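Local coordinates for amino acid ABC superfamily ATP binding cassette transporter, binding protein (PDB 4H5G) that binds L-arginine as the substrate-binding protein of an amino acid ABC transporter and probably delivers it to the membrane permease for uptake, at residues A[104-109]-A[158-163]; A[151-156]-A[168-173]. All blocks are in the same frame, centred on the assembly; numbering follows the deposited sequence.

Contact 1 (A[104-109]-A[158-163]). Unlike the reference sequence in segment 104-109: His108 (reference Arg).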
ATOM      1  N   SER A 104      -8.818  -2.935  -7.701  1.00 19.68           N
ATOM      2  CA  SER A 104      -9.217  -2.621  -9.066  1.00 22.64           C
ATOM      3  C   SER A 104      -8.173  -3.009 -10.087  1.00 20.66           C
ATOM      4  O   SER A 104      -7.029  -3.314  -9.743  1.00 20.71           O
ATOM      5  CB  SER A 104      -9.451  -1.114  -9.192  1.00 24.93           C
ATOM      6  OG  SER A 104     -10.378  -0.655  -8.239  1.00 31.00           O
ATOM      7  N   PHE A 105      -8.564  -2.952 -11.358  1.00 20.67           N
ATOM      8  CA  PHE A 105      -7.610  -3.132 -12.444  1.00 20.63           C
ATOM      9  C   PHE A 105      -7.400  -1.792 -13.131  1.00 22.36           C
ATOM     10  O   PHE A 105      -8.363  -1.085 -13.432  1.00 23.44           O
ATOM     11  CB  PHE A 105      -8.149  -4.128 -13.478  1.00 19.82           C
ATOM     12  CG  PHE A 105      -8.200  -5.546 -12.994  1.00 19.87           C
ATOM     13  CD1 PHE A 105      -7.085  -6.353 -13.079  1.00 21.51           C
ATOM     14  CD2 PHE A 105      -9.365  -6.083 -12.478  1.00 22.20           C
ATOM     15  CE1 PHE A 105      -7.133  -7.666 -12.645  1.00 24.87           C
ATOM     16  CE2 PHE A 105      -9.412  -7.395 -12.034  1.00 26.11           C
ATOM     17  CZ  PHE A 105      -8.296  -8.183 -12.123  1.00 27.50           C
ATOM     18  N   LEU A 106      -6.143  -1.443 -13.367  1.00 20.46           N
ATOM     19  CA  LEU A 106      -5.799  -0.292 -14.192  1.00 20.91           C
ATOM     20  C   LEU A 106      -5.613  -0.801 -15.618  1.00 20.93           C
ATOM     21  O   LEU A 106      -4.905  -1.790 -15.841  1.00 20.99           O
ATOM     22  CB  LEU A 106      -4.496   0.340 -13.680  1.00 17.83           C
ATOM     23  CG  LEU A 106      -4.047   1.629 -14.375  1.00 21.49           C
ATOM     24  CD1 LEU A 106      -4.976   2.801 -14.033  1.00 22.53           C
ATOM     25  CD2 LEU A 106      -2.587   1.968 -13.984  1.00 19.93           C
ATOM     26  N   VAL A 107      -6.268  -0.141 -16.580  1.00 20.50           N
ATOM     27  CA  VAL A 107      -6.198  -0.520 -17.991  1.00 20.45           C
ATOM     28  C   VAL A 107      -6.024   0.723 -18.868  1.00 21.75           C
ATOM     29  O   VAL A 107      -6.057   1.851 -18.383  1.00 25.20           O
ATOM     30  CB  VAL A 107      -7.483  -1.267 -18.451  1.00 22.78           C
ATOM     31  CG1 VAL A 107      -7.646  -2.607 -17.721  1.00 22.77           C
ATOM     32  CG2 VAL A 107      -8.740  -0.371 -18.265  1.00 23.52           C
ATOM     33  N   HIS A 108      -5.845   0.505 -20.163  1.00 22.35           N
ATOM     34  CA  HIS A 108      -5.874   1.608 -21.119  1.00 22.41           C
ATOM     35  C   HIS A 108      -7.298   2.132 -21.223  1.00 25.17           C
ATOM     36  O   HIS A 108      -8.256   1.350 -21.196  1.00 27.52           O
ATOM     37  CB  HIS A 108      -5.390   1.143 -22.492  1.00 20.77           C
ATOM     38  CG  HIS A 108      -3.916   0.904 -22.561  1.00 29.16           C
ATOM     39  ND1 HIS A 108      -3.008   1.913 -22.808  1.00 28.88           N
ATOM     40  CD2 HIS A 108      -3.188  -0.227 -22.407  1.00 29.09           C
ATOM     41  CE1 HIS A 108      -1.786   1.409 -22.810  1.00 25.90           C
ATOM     42  NE2 HIS A 108      -1.866   0.112 -22.564  1.00 30.23           N
ATOM     43  N   LYS A 109      -7.441   3.448 -21.347  1.00 30.68           N
ATOM     44  CA  LYS A 109      -8.758   4.068 -21.513  1.00 34.40           C
ATOM     45  C   LYS A 109      -9.523   3.449 -22.679  1.00 31.35           C
ATOM     46  O   LYS A 109     -10.734   3.244 -22.596  1.00 30.21           O
ATOM     47  CB  LYS A 109      -8.593   5.578 -21.717  1.00 36.61           C
ATOM     48  CG  LYS A 109      -9.867   6.399 -21.544  1.00 46.13           C
ATOM     49  CD  LYS A 109      -9.539   7.892 -21.432  1.00 59.05           C
ATOM     50  CE  LYS A 109      -8.799   8.203 -20.135  1.00 67.77           C
ATOM     51  NZ  LYS A 109      -8.206   9.572 -20.140  1.00 73.42           N
ATOM     52  N   ASN A 158       4.571   0.614 -16.120  1.00 21.73           N
ATOM     53  CA  ASN A 158       5.360   0.823 -17.336  1.00 23.36           C
ATOM     54  C   ASN A 158       5.093  -0.261 -18.372  1.00 21.16           C
ATOM     55  O   ASN A 158       5.041   0.014 -19.566  1.00 21.80           O
ATOM     56  CB  ASN A 158       6.861   0.894 -17.034  1.00 28.33           C
ATOM     57  CG  ASN A 158       7.278   2.225 -16.428  1.00 38.35           C
ATOM     58  OD1 ASN A 158       6.607   3.246 -16.598  1.00 37.47           O
ATOM     59  ND2 ASN A 158       8.403   2.216 -15.717  1.00 41.65           N
ATOM     60  N   GLU A 159       4.913  -1.496 -17.915  1.00 19.08           N
ATOM     61  CA  GLU A 159       4.634  -2.585 -18.847  1.00 20.02           C
ATOM     62  C   GLU A 159       3.235  -2.470 -19.454  1.00 21.25           C
ATOM     63  O   GLU A 159       3.034  -2.792 -20.627  1.00 21.48           O
ATOM     64  CB  GLU A 159       4.879  -3.959 -18.188  1.00 22.03           C
ATOM     65  CG  GLU A 159       6.354  -4.166 -17.844  1.00 25.33           C
ATOM     66  CD  GLU A 159       6.696  -5.614 -17.495  1.00 39.51           C
ATOM     67  OE1 GLU A 159       5.864  -6.510 -17.750  1.00 34.25           O
ATOM     68  OE2 GLU A 159       7.801  -5.851 -16.961  1.00 33.64           O
ATOM     69  N   LEU A 160       2.287  -1.979 -18.662  1.00 19.76           N
ATOM     70  CA  LEU A 160       0.946  -1.662 -19.180  1.00 18.09           C
ATOM     71  C   LEU A 160       1.039  -0.586 -20.264  1.00 18.56           C
ATOM     72  O   LEU A 160       0.483  -0.729 -21.353  1.00 20.86           O
ATOM     73  CB  LEU A 160       0.039  -1.193 -18.039  1.00 19.39           C
ATOM     74  CG  LEU A 160      -1.307  -0.606 -18.478  1.00 22.10           C
ATOM     75  CD1 LEU A 160      -2.181  -1.679 -19.123  1.00 28.88           C
ATOM     76  CD2 LEU A 160      -2.049   0.060 -17.316  1.00 23.81           C
ATOM     77  N   GLN A 161       1.761   0.491 -19.977  1.00 19.25           N
ATOM     78  CA  GLN A 161       1.941   1.554 -20.978  1.00 21.12           C
ATOM     79  C   GLN A 161       2.645   1.101 -22.258  1.00 25.46           C
ATOM     80  O   GLN A 161       2.392   1.631 -23.343  1.00 24.21           O
ATOM     81  CB  GLN A 161       2.658   2.750 -20.350  1.00 22.61           C
ATOM     82  CG  GLN A 161       1.874   3.349 -19.212  1.00 27.66           C
ATOM     83  CD  GLN A 161       2.520   4.581 -18.646  1.00 40.93           C
ATOM     84  OE1 GLN A 161       3.584   4.517 -18.021  1.00 39.10           O
ATOM     85  NE2 GLN A 161       1.885   5.723 -18.870  1.00 41.31           N
ATOM     86  N   ALA A 162       3.527   0.117 -22.127  1.00 23.03           N
ATOM     87  CA  ALA A 162       4.266  -0.408 -23.279  1.00 23.66           C
ATOM     88  C   ALA A 162       3.458  -1.443 -24.069  1.00 24.79           C
ATOM     89  O   ALA A 162       3.847  -1.845 -25.163  1.00 26.71           O
ATOM     90  CB  ALA A 162       5.604  -0.981 -22.824  1.00 24.34           C
ATOM     91  N   GLY A 163       2.336  -1.874 -23.501  1.00 23.88           N
ATOM     92  CA  GLY A 163       1.457  -2.819 -24.180  1.00 26.56           C
ATOM     93  C   GLY A 163       1.831  -4.278 -23.972  1.00 28.84           C
ATOM     94  O   GLY A 163       1.254  -5.168 -24.611  1.00 25.21           O
TER
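Leu160 sends its two methyls to different partners, CD2 to Leu106 and CD1 to the ring of His108. CD2 meets strand 103-108 at 3.7 Å from Leu106 O and 3.9 Å from Leu106 CD2, and the two leucine side chains cross at about a right angle. Both carry CG anti to the backbone N (chi1 170° for Leu160), which sends each branched end into the layer between helix and sheet. Leu185 and Val168, on the strands flanking 103-108, close the same buried patch. This is the alpha/beta layering of a type II periplasmic binding protein lobe: helix 153-162 lies against the mixed sheet, its last turn 29° from parallel to the strand at an axis separation of 8.9 Å.

Nearer the solvent the contact becomes polar. The partly exposed ring of His108 slides past Leu160, its CD2 3.7 Å from Leu160 CD1, and its NE2 donates to Leu160 O at 2.8 Å through a bent bond (N-H...O 136°), the donor above the carbonyl plane. Gly163 N reaches Leu160 O from the opposite face, within the Schellman motif that closes the helix. Loosest is exposed Gln161, giving little more than its CA, 4.2 Å from His108 CE1.

Contact 2 (A[151-156]-A[168-173]); sequences TNMGEA and VHMDEP. With ARG (arginine), chain L; SO4 (sulfate ion), chain C.
Met153, in the first turn of helix 153-162, reaches across to strand 167-171 and meets three consecutive residues with the end of one flexible side chain. From CB the chain leaves with CG anti to the backbone N (chi1 -180°), carrying it off the helix toward the sheet, and neither CB nor CG yet meets the strand. Bends at the next two torsions then fold the thioether over. SD rests against two methyl groups that lie on one side of it, 3.8 Å from Val168 CG1 and 3.7 Å from Met170 CE, while the terminal CE turns in to lie 3.9 Å from Met170 CB and 4.0 Å from His169 O. The two methionines cross obliquely, the sulfur of one against the methyl of the other. Tyr178 of helix 172-181 touches both.

One turn further along, Ala156 permits a closer approach: its CA and that of Val168 are each other's nearest across the segments, and Ala156 CB rests 3.8 Å from Val168 CG1. The other valine branch, CG2, sits beside Ala156 O. All five touching residues are buried, and the side-chain packing between them is apolar.

Before the helix, Thr151 N and OG1 both hold a sulfate ion, probably from the crystallisation liquor. At the end of the strand, Asp171 OD2 receives the amino N of bound arginine at 2.9 Å and also bonds Tyr22 OH, while Asn101 ND2 holds OD1. Asp21 links the start of the helix to the ligand, taking Met153 N with OD2 and the arginine with OD1. The result is the interlobe cleft of a type II periplasmic binding protein, with an acidic group at the C-terminal end of a strand holding the substrate's alpha-amino group.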
ATOM      1  N   THR A 151       8.085  -7.055  -9.072  1.00 21.90           N
ATOM      2  CA  THR A 151       8.457  -6.571  -7.741  1.00 20.24           C
ATOM      3  C   THR A 151       7.946  -5.156  -7.453  1.00 25.63           C
ATOM      4  O   THR A 151       7.418  -4.892  -6.381  1.00 20.19           O
ATOM      5  CB  THR A 151       9.987  -6.596  -7.577  1.00 26.27           C
ATOM      6  OG1 THR A 151      10.463  -7.937  -7.761  1.00 23.66           O
ATOM      7  CG2 THR A 151      10.384  -6.122  -6.203  1.00 27.09           C
ATOM      8  N   ASN A 152       8.111  -4.253  -8.418  1.00 21.57           N
ATOM      9  CA  ASN A 152       7.821  -2.816  -8.267  0.50 21.18           C
ATOM     10  C   ASN A 152       6.545  -2.437  -9.021  1.00 21.41           C
ATOM     11  O   ASN A 152       6.405  -2.789 -10.194  1.00 20.52           O
ATOM     12  CB  ASN A 152       9.002  -2.009  -8.838  0.50 22.51           C
ATOM     13  CG  ASN A 152       8.916  -0.507  -8.552  0.50 30.91           C
ATOM     14  OD1 ASN A 152       8.207   0.248  -9.237  0.50 25.18           O
ATOM     15  ND2 ASN A 152       9.676  -0.065  -7.565  0.50 34.84           N
ATOM     16  N   MET A 153       5.627  -1.717  -8.377  1.00 19.75           N
ATOM     17  CA  MET A 153       4.370  -1.331  -9.035  1.00 21.26           C
ATOM     18  C   MET A 153       4.587  -0.397 -10.221  1.00 23.92           C
ATOM     19  O   MET A 153       3.858  -0.472 -11.211  1.00 22.52           O
ATOM     20  CB  MET A 153       3.373  -0.712  -8.042  1.00 19.40           C
ATOM     21  CG  MET A 153       2.041  -0.299  -8.698  1.00 22.88           C
ATOM     22  SD  MET A 153       1.230  -1.664  -9.572  1.00 24.40           S
ATOM     23  CE  MET A 153       0.742  -2.677  -8.186  1.00 18.65           C
ATOM     24  N   GLY A 154       5.582   0.483 -10.127  1.00 20.39           N
ATOM     25  CA  GLY A 154       5.901   1.381 -11.236  1.00 26.01           C
ATOM     26  C   GLY A 154       6.277   0.615 -12.489  1.00 26.94           C
ATOM     27  O   GLY A 154       5.932   1.017 -13.607  1.00 26.59           O
ATOM     28  N   GLU A 155       6.985  -0.500 -12.309  1.00 20.94           N
ATOM     29  CA  GLU A 155       7.370  -1.336 -13.449  1.00 25.41           C
ATOM     30  C   GLU A 155       6.149  -2.019 -14.063  1.00 23.96           C
ATOM     31  O   GLU A 155       6.051  -2.140 -15.289  1.00 20.07           O
ATOM     32  CB  GLU A 155       8.444  -2.362 -13.052  1.00 23.39           C
ATOM     33  CG  GLU A 155       8.772  -3.400 -14.132  1.00 28.76           C
ATOM     34  CD  GLU A 155       9.371  -2.803 -15.405  1.00 42.06           C
ATOM     35  OE1 GLU A 155       9.900  -1.673 -15.361  1.00 43.11           O
ATOM     36  OE2 GLU A 155       9.320  -3.478 -16.460  1.00 42.44           O
ATOM     37  N   ALA A 156       5.210  -2.442 -13.221  1.00 19.25           N
ATOM     38  CA  ALA A 156       3.967  -3.031 -13.734  1.00 20.91           C
ATOM     39  C   ALA A 156       3.249  -2.033 -14.621  1.00 24.51           C
ATOM     40  O   ALA A 156       2.785  -2.369 -15.717  1.00 19.90           O
ATOM     41  CB  ALA A 156       3.064  -3.489 -12.592  1.00 19.94           C
ATOM     42  N   VAL A 168      -3.476  -4.129 -14.836  1.00 18.28           N
ATOM     43  CA  VAL A 168      -2.678  -4.285 -13.622  1.00 17.79           C
ATOM     44  C   VAL A 168      -3.595  -4.256 -12.409  1.00 18.78           C
ATOM     45  O   VAL A 168      -4.344  -3.297 -12.219  1.00 21.08           O
ATOM     46  CB  VAL A 168      -1.645  -3.157 -13.476  1.00 17.94           C
ATOM     47  CG1 VAL A 168      -0.754  -3.426 -12.249  1.00 19.02           C
ATOM     48  CG2 VAL A 168      -0.781  -3.036 -14.726  1.00 21.54           C
ATOM     49  N   HIS A 169      -3.538  -5.302 -11.583  1.00 16.90           N
ATOM     50  CA  HIS A 169      -4.371  -5.380 -10.377  1.00 20.73           C
ATOM     51  C   HIS A 169      -3.688  -4.630  -9.236  1.00 20.74           C
ATOM     52  O   HIS A 169      -2.499  -4.830  -8.988  1.00 20.11           O
ATOM     53  CB  HIS A 169      -4.565  -6.849  -9.972  1.00 20.72           C
ATOM     54  CG  HIS A 169      -5.859  -7.133  -9.277  1.00 21.62           C
ATOM     55  ND1 HIS A 169      -5.980  -8.095  -8.298  1.00 20.77           N
ATOM     56  CD2 HIS A 169      -7.096  -6.602  -9.438  1.00 19.67           C
ATOM     57  CE1 HIS A 169      -7.235  -8.138  -7.877  1.00 21.42           C
ATOM     58  NE2 HIS A 169      -7.936  -7.248  -8.559  1.00 19.19           N
ATOM     59  N   MET A 170      -4.436  -3.776  -8.531  1.00 16.73           N
ATOM     60  CA  MET A 170      -3.848  -2.951  -7.464  1.00 17.00           C
ATOM     61  C   MET A 170      -4.927  -2.367  -6.565  1.00 21.86           C
ATOM     62  O   MET A 170      -6.099  -2.395  -6.905  1.00 19.83           O
ATOM     63  CB  MET A 170      -3.015  -1.814  -8.074  1.00 20.52           C
ATOM     64  CG  MET A 170      -3.872  -0.808  -8.854  1.00 19.38           C
ATOM     65  SD  MET A 170      -2.896   0.500  -9.634  1.00 20.16           S
ATOM     66  CE  MET A 170      -1.966  -0.422 -10.847  1.00 19.85           C
ATOM     67  N   ASP A 171      -4.536  -1.824  -5.418  1.00 18.77           N
ATOM     68  CA  ASP A 171      -5.516  -1.156  -4.559  1.00 17.93           C
ATOM     69  C   ASP A 171      -6.179  -0.007  -5.311  1.00 21.31           C
ATOM     70  O   ASP A 171      -5.512   0.728  -6.025  1.00 18.18           O
ATOM     71  CB  ASP A 171      -4.857  -0.659  -3.268  1.00 16.99           C
ATOM     72  CG  ASP A 171      -4.568  -1.797  -2.305  1.00 20.19           C
ATOM     73  OD1 ASP A 171      -5.505  -2.203  -1.592  1.00 23.34           O
ATOM     74  OD2 ASP A 171      -3.426  -2.310  -2.294  1.00 19.70           O
ATOM     75  N   GLU A 172      -7.495   0.132  -5.168  1.00 18.33           N
ATOM     76  CA  GLU A 172      -8.237   1.149  -5.936  1.00 18.66           C
ATOM     77  C   GLU A 172      -7.694   2.602  -5.880  1.00 21.86           C
ATOM     78  O   GLU A 172      -7.612   3.265  -6.921  1.00 21.59           O
ATOM     79  CB  GLU A 172      -9.743   1.119  -5.606  1.00 23.09           C
ATOM     80  CG  GLU A 172     -10.506   2.277  -6.248  1.00 26.30           C
ATOM     81  CD  GLU A 172     -12.003   2.061  -6.282  1.00 49.37           C
ATOM     82  OE1 GLU A 172     -12.679   2.408  -5.292  1.00 52.10           O
ATOM     83  OE2 GLU A 172     -12.508   1.552  -7.305  1.00 58.10           O
ATOM     84  N   PRO A 173      -7.317   3.103  -4.681  1.00 18.76           N
ATOM     85  CA  PRO A 173      -6.815   4.487  -4.648  1.00 20.59           C
ATOM     86  C   PRO A 173      -5.580   4.702  -5.524  1.00 20.53           C
ATOM     87  O   PRO A 173      -5.371   5.791  -6.078  1.00 18.38           O
ATOM     88  CB  PRO A 173      -6.472   4.695  -3.171  1.00 21.12           C
ATOM     89  CG  PRO A 173      -7.397   3.766  -2.443  1.00 23.54           C
ATOM     90  CD  PRO A 173      -7.467   2.542  -3.321  1.00 19.42           C
TER
HETATM   91  N   ARG L 310      -2.687  -4.004  -0.118  1.00 15.67           N
HETATM   92  CA  ARG L 310      -1.852  -4.991  -0.817  1.00 19.70           C
HETATM   93  C   ARG L 310      -1.196  -5.943   0.159  1.00 24.60           C
HETATM   94  O   ARG L 310      -1.096  -5.677   1.368  1.00 19.19           O
HETATM   95  CB  ARG L 310      -0.779  -4.302  -1.673  1.00 18.41           C
HETATM   96  CG  ARG L 310       0.053  -3.256  -0.934  1.00 16.94           C
HETATM   97  CD  ARG L 310       1.238  -2.778  -1.788  1.00 18.91           C
HETATM   98  NE  ARG L 310       1.940  -1.650  -1.158  1.00 17.27           N
HETATM   99  CZ  ARG L 310       2.971  -1.002  -1.690  1.00 21.47           C
HETATM  100  NH1 ARG L 310       3.530   0.017  -1.038  1.00 17.58           N
HETATM  101  NH2 ARG L 310       3.441  -1.373  -2.875  1.00 17.60           N
HETATM  102  OXT ARG L 310      -0.752  -7.021  -0.245  1.00 17.55           O
HETATM  103  S   SO4 C 301      11.237  -8.352 -11.245  1.00 67.79           S
HETATM  104  O1  SO4 C 301       9.959  -7.675 -11.079  1.00 40.15           O
HETATM  105  O2  SO4 C 301      11.011  -9.702 -11.765  1.00 73.29           O
HETATM  106  O3  SO4 C 301      12.050  -7.585 -12.187  1.00 72.56           O
HETATM  107  O4  SO4 C 301      11.924  -8.447  -9.953  1.00 66.15           O

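How the contacts relate
Both contacts pack helix 153-162 onto one mixed sheet, contact 2 through its first turn and contact 1 through its last. Their strands, 103-108 and 167-171, are antiparallel neighbours joined by backbone bonds such as Leu106 N to Val168 O, and Leu106 also touches Met170, linking the two apolar patches. Contact 2 is wholly buried, its centre about 9 Å from that of the chain, against about 18 Å for contact 1; its chemistry between helix and strand is sulfur and methyl packing, with the substrate held at the strand's end. Contact 1 sits at the far end of the lobe, where the leucine packing gives way to a histidine bond with the helix's closing turn.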